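PDB 3PJP: transcription elongation factor SPT6 from Candida glabrata, which binds the phosphorylated C-terminal repeat domain of RNA polymerase II through a tandem SH2 domain and probably acts as a histone H3-H4 chaperone that maintains chromatin structure during elongation. Local coordinates for residues A[121-126]-A[157-162]. Numbering follows the deposited sequence.
Sequences FIEDYS and SKLYIW
Ile122 and Leu159 meet where the first helix of the second SH2 fold of the tandem, helix 115-128, lies over the central antiparallel strands. In this fold two helices flank a sheet, and the contact illustrates how, within a broader helix-on-sheet packing, two short segments can meet largely through a single pair of methyls. Apolar packing carries it: the CG2 methyl of Ile122 lies 3.7 Å from CD1 of Leu159, and CB of the same isoleucine is 4.0 Å from that CD1. A single leucine methyl thus abuts the beta-branch, while the two side chains cross at about a right angle.

Torsions explain which branches are used. In Ile122, chi1 of -71° sets CG2 anti to the backbone N and turns this short branch to the leucine; the longer branch takes another course, its CD1 lying 4.7 Å from Leu159 CD1. Leu159 holds CG anti to its own N (chi1 176°), and a chi2 of 149°, short of full staggering, brings CD1 to the helix. CD2 is turned from the isoleucine branch, 5.9 Å from Ile122 CG2.

The surroundings bind this small patch into a larger apolar layer. Ile122 and Leu159 both rest on Ile150 of the neighbouring strand 146-152, and Leu159 also touches Val119, one turn earlier in the helix. Two residues along the strand, Ile161 reaches Val119 and Lys115, so following the strand from Leu159 leads back toward the start of the helix, while backbone bonding of Tyr160 to Phe151 ties it into the sheet.

Glu123 flanks the pair with its aliphatic stem rather than its charge. The chain is extended beyond CB and passes alongside the leucine methyl at the margin, where Glu123 CG stands 4.5 Å from Leu159 CD1.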
loop_
_atom_site.group_PDB
_atom_site.type_symbol
_atom_site.label_atom_id
_atom_site.label_comp_id
_atom_site.label_asym_id
_atom_site.label_seq_id
_atom_site.Cartn_x
_atom_site.Cartn_y
_atom_site.Cartn_z
ATOM N N PHE A 121 0.009 -1.088 23.275
ATOM C CA PHE A 121 -1.369 -1.533 23.442
ATOM C C PHE A 121 -1.425 -3.052 23.572
ATOM O O PHE A 121 -2.182 -3.595 24.378
ATOM C CB PHE A 121 -2.262 -1.068 22.298
ATOM C CG PHE A 121 -3.714 -1.348 22.531
ATOM C CD1 PHE A 121 -4.539 -0.381 23.079
ATOM C CD2 PHE A 121 -4.253 -2.587 22.226
ATOM C CE1 PHE A 121 -5.876 -0.642 23.306
ATOM C CE2 PHE A 121 -5.590 -2.854 22.452
ATOM C CZ PHE A 121 -6.403 -1.882 22.990
ATOM N N ILE A 122 -0.608 -3.733 22.781
ATOM C CA ILE A 122 -0.565 -5.190 22.794
ATOM C C ILE A 122 0.100 -5.751 24.054
ATOM O O ILE A 122 -0.397 -6.715 24.633
ATOM C CB ILE A 122 0.109 -5.733 21.524
ATOM C CG1 ILE A 122 -0.816 -5.512 20.328
ATOM C CG2 ILE A 122 0.447 -7.215 21.678
ATOM C CD1 ILE A 122 -0.174 -5.792 19.000
ATOM N N GLU A 123 1.213 -5.155 24.478
ATOM C CA GLU A 123 1.845 -5.541 25.739
ATOM C C GLU A 123 0.846 -5.422 26.892
ATOM O O GLU A 123 0.633 -6.372 27.645
ATOM C CB GLU A 123 3.071 -4.672 26.027
ATOM C CG GLU A 123 4.263 -4.913 25.106
ATOM C CD GLU A 123 5.391 -3.924 25.355
ATOM O OE1 GLU A 123 6.451 -4.036 24.704
ATOM O OE2 GLU A 123 5.211 -3.029 26.210
ATOM N N ASP A 124 0.235 -4.249 27.024
ATOM C CA ASP A 124 -0.748 -4.031 28.079
ATOM C C ASP A 124 -1.892 -5.040 27.997
ATOM O O ASP A 124 -2.266 -5.642 29.002
ATOM C CB ASP A 124 -1.297 -2.603 28.029
ATOM C CG ASP A 124 -0.253 -1.564 28.374
ATOM O OD1 ASP A 124 0.830 -1.942 28.872
ATOM O OD2 ASP A 124 -0.515 -0.362 28.155
ATOM N N TYR A 125 -2.442 -5.227 26.801
ATOM C CA TYR A 125 -3.543 -6.168 26.615
ATOM C C TYR A 125 -3.157 -7.594 26.998
ATOM O O TYR A 125 -3.948 -8.321 27.603
ATOM C CB TYR A 125 -4.057 -6.147 25.177
ATOM C CG TYR A 125 -5.113 -7.195 24.916
ATOM C CD1 TYR A 125 -4.764 -8.476 24.505
ATOM C CD2 TYR A 125 -6.460 -6.910 25.093
ATOM C CE1 TYR A 125 -5.728 -9.441 24.271
ATOM C CE2 TYR A 125 -7.430 -7.864 24.859
ATOM C CZ TYR A 125 -7.060 -9.127 24.448
ATOM O OH TYR A 125 -8.026 -10.078 24.217
ATOM N N SER A 126 -1.948 -7.998 26.629
ATOM C CA SER A 126 -1.454 -9.322 26.990
ATOM C C SER A 126 -1.349 -9.464 28.507
ATOM O O SER A 126 -1.578 -10.540 29.054
ATOM C CB SER A 126 -0.098 -9.585 26.342
ATOM O OG SER A 126 0.359 -10.891 26.638
ATOM N N SER A 157 4.886 -15.869 25.283
ATOM C CA SER A 157 5.480 -15.772 23.955
ATOM C C SER A 157 5.874 -14.340 23.613
ATOM O O SER A 157 5.380 -13.384 24.208
ATOM C CB SER A 157 4.513 -16.301 22.897
ATOM O OG SER A 157 4.200 -17.665 23.127
ATOM N N LYS A 158 6.768 -14.204 22.642
ATOM C CA LYS A 158 7.241 -12.899 22.215
ATOM C C LYS A 158 6.193 -12.139 21.401
ATOM O O LYS A 158 5.326 -12.741 20.767
ATOM C CB LYS A 158 8.526 -13.045 21.394
ATOM C CG LYS A 158 9.767 -13.343 22.224
ATOM C CD LYS A 158 11.030 -13.282 21.377
ATOM C CE LYS A 158 12.271 -13.440 22.250
ATOM N NZ LYS A 158 13.533 -13.425 21.460
ATOM N N LEU A 159 6.281 -10.815 21.444
ATOM C CA LEU A 159 5.590 -9.959 20.479
ATOM C C LEU A 159 6.404 -9.937 19.190
ATOM O O LEU A 159 7.630 -9.827 19.223
ATOM C CB LEU A 159 5.425 -8.545 21.036
ATOM C CG LEU A 159 4.804 -7.484 20.118
ATOM C CD1 LEU A 159 4.020 -6.461 20.925
ATOM C CD2 LEU A 159 5.862 -6.801 19.255
ATOM N N TYR A 160 5.721 -10.053 18.055
ATOM C CA TYR A 160 6.381 -10.027 16.759
ATOM C C TYR A 160 5.776 -8.960 15.869
ATOM O O TYR A 160 4.625 -8.567 16.044
ATOM C CB TYR A 160 6.250 -11.367 16.050
ATOM C CG TYR A 160 6.956 -12.508 16.753
ATOM C CD1 TYR A 160 8.321 -12.713 16.581
ATOM C CD2 TYR A 160 6.254 -13.384 17.568
ATOM C CE1 TYR A 160 8.971 -13.767 17.216
ATOM C CE2 TYR A 160 6.889 -14.445 18.203
ATOM C CZ TYR A 160 8.249 -14.624 18.022
ATOM O OH TYR A 160 8.886 -15.669 18.653
ATOM N N ILE A 161 6.568 -8.507 14.910
ATOM C CA ILE A 161 6.105 -7.540 13.938
ATOM C C ILE A 161 6.365 -8.095 12.563
ATOM O O ILE A 161 7.516 -8.307 12.169
ATOM C CB ILE A 161 6.805 -6.163 14.102
ATOM C CG1 ILE A 161 6.492 -5.577 15.482
ATOM C CG2 ILE A 161 6.370 -5.204 12.990
ATOM C CD1 ILE A 161 7.085 -4.212 15.727
ATOM N N TRP A 162 5.282 -8.346 11.831
ATOM C CA TRP A 162 5.379 -8.707 10.424
ATOM C C TRP A 162 4.979 -7.515 9.557
ATOM O O TRP A 162 4.511 -6.494 10.062
ATOM C CB TRP A 162 4.506 -9.917 10.113
ATOM C CG TRP A 162 5.069 -11.204 10.654
ATOM C CD1 TRP A 162 6.224 -11.363 11.385
ATOM C CD2 TRP A 162 4.481 -12.505 10.549
ATOM N NE1 TRP A 162 6.385 -12.684 11.714
ATOM C CE2 TRP A 162 5.335 -13.406 11.210
ATOM C CE3 TRP A 162 3.322 -12.998 9.936
ATOM C CZ2 TRP A 162 5.059 -14.781 11.290
ATOM C CZ3 TRP A 162 3.049 -14.354 10.009
ATOM C CH2 TRP A 162 3.916 -15.234 10.681
#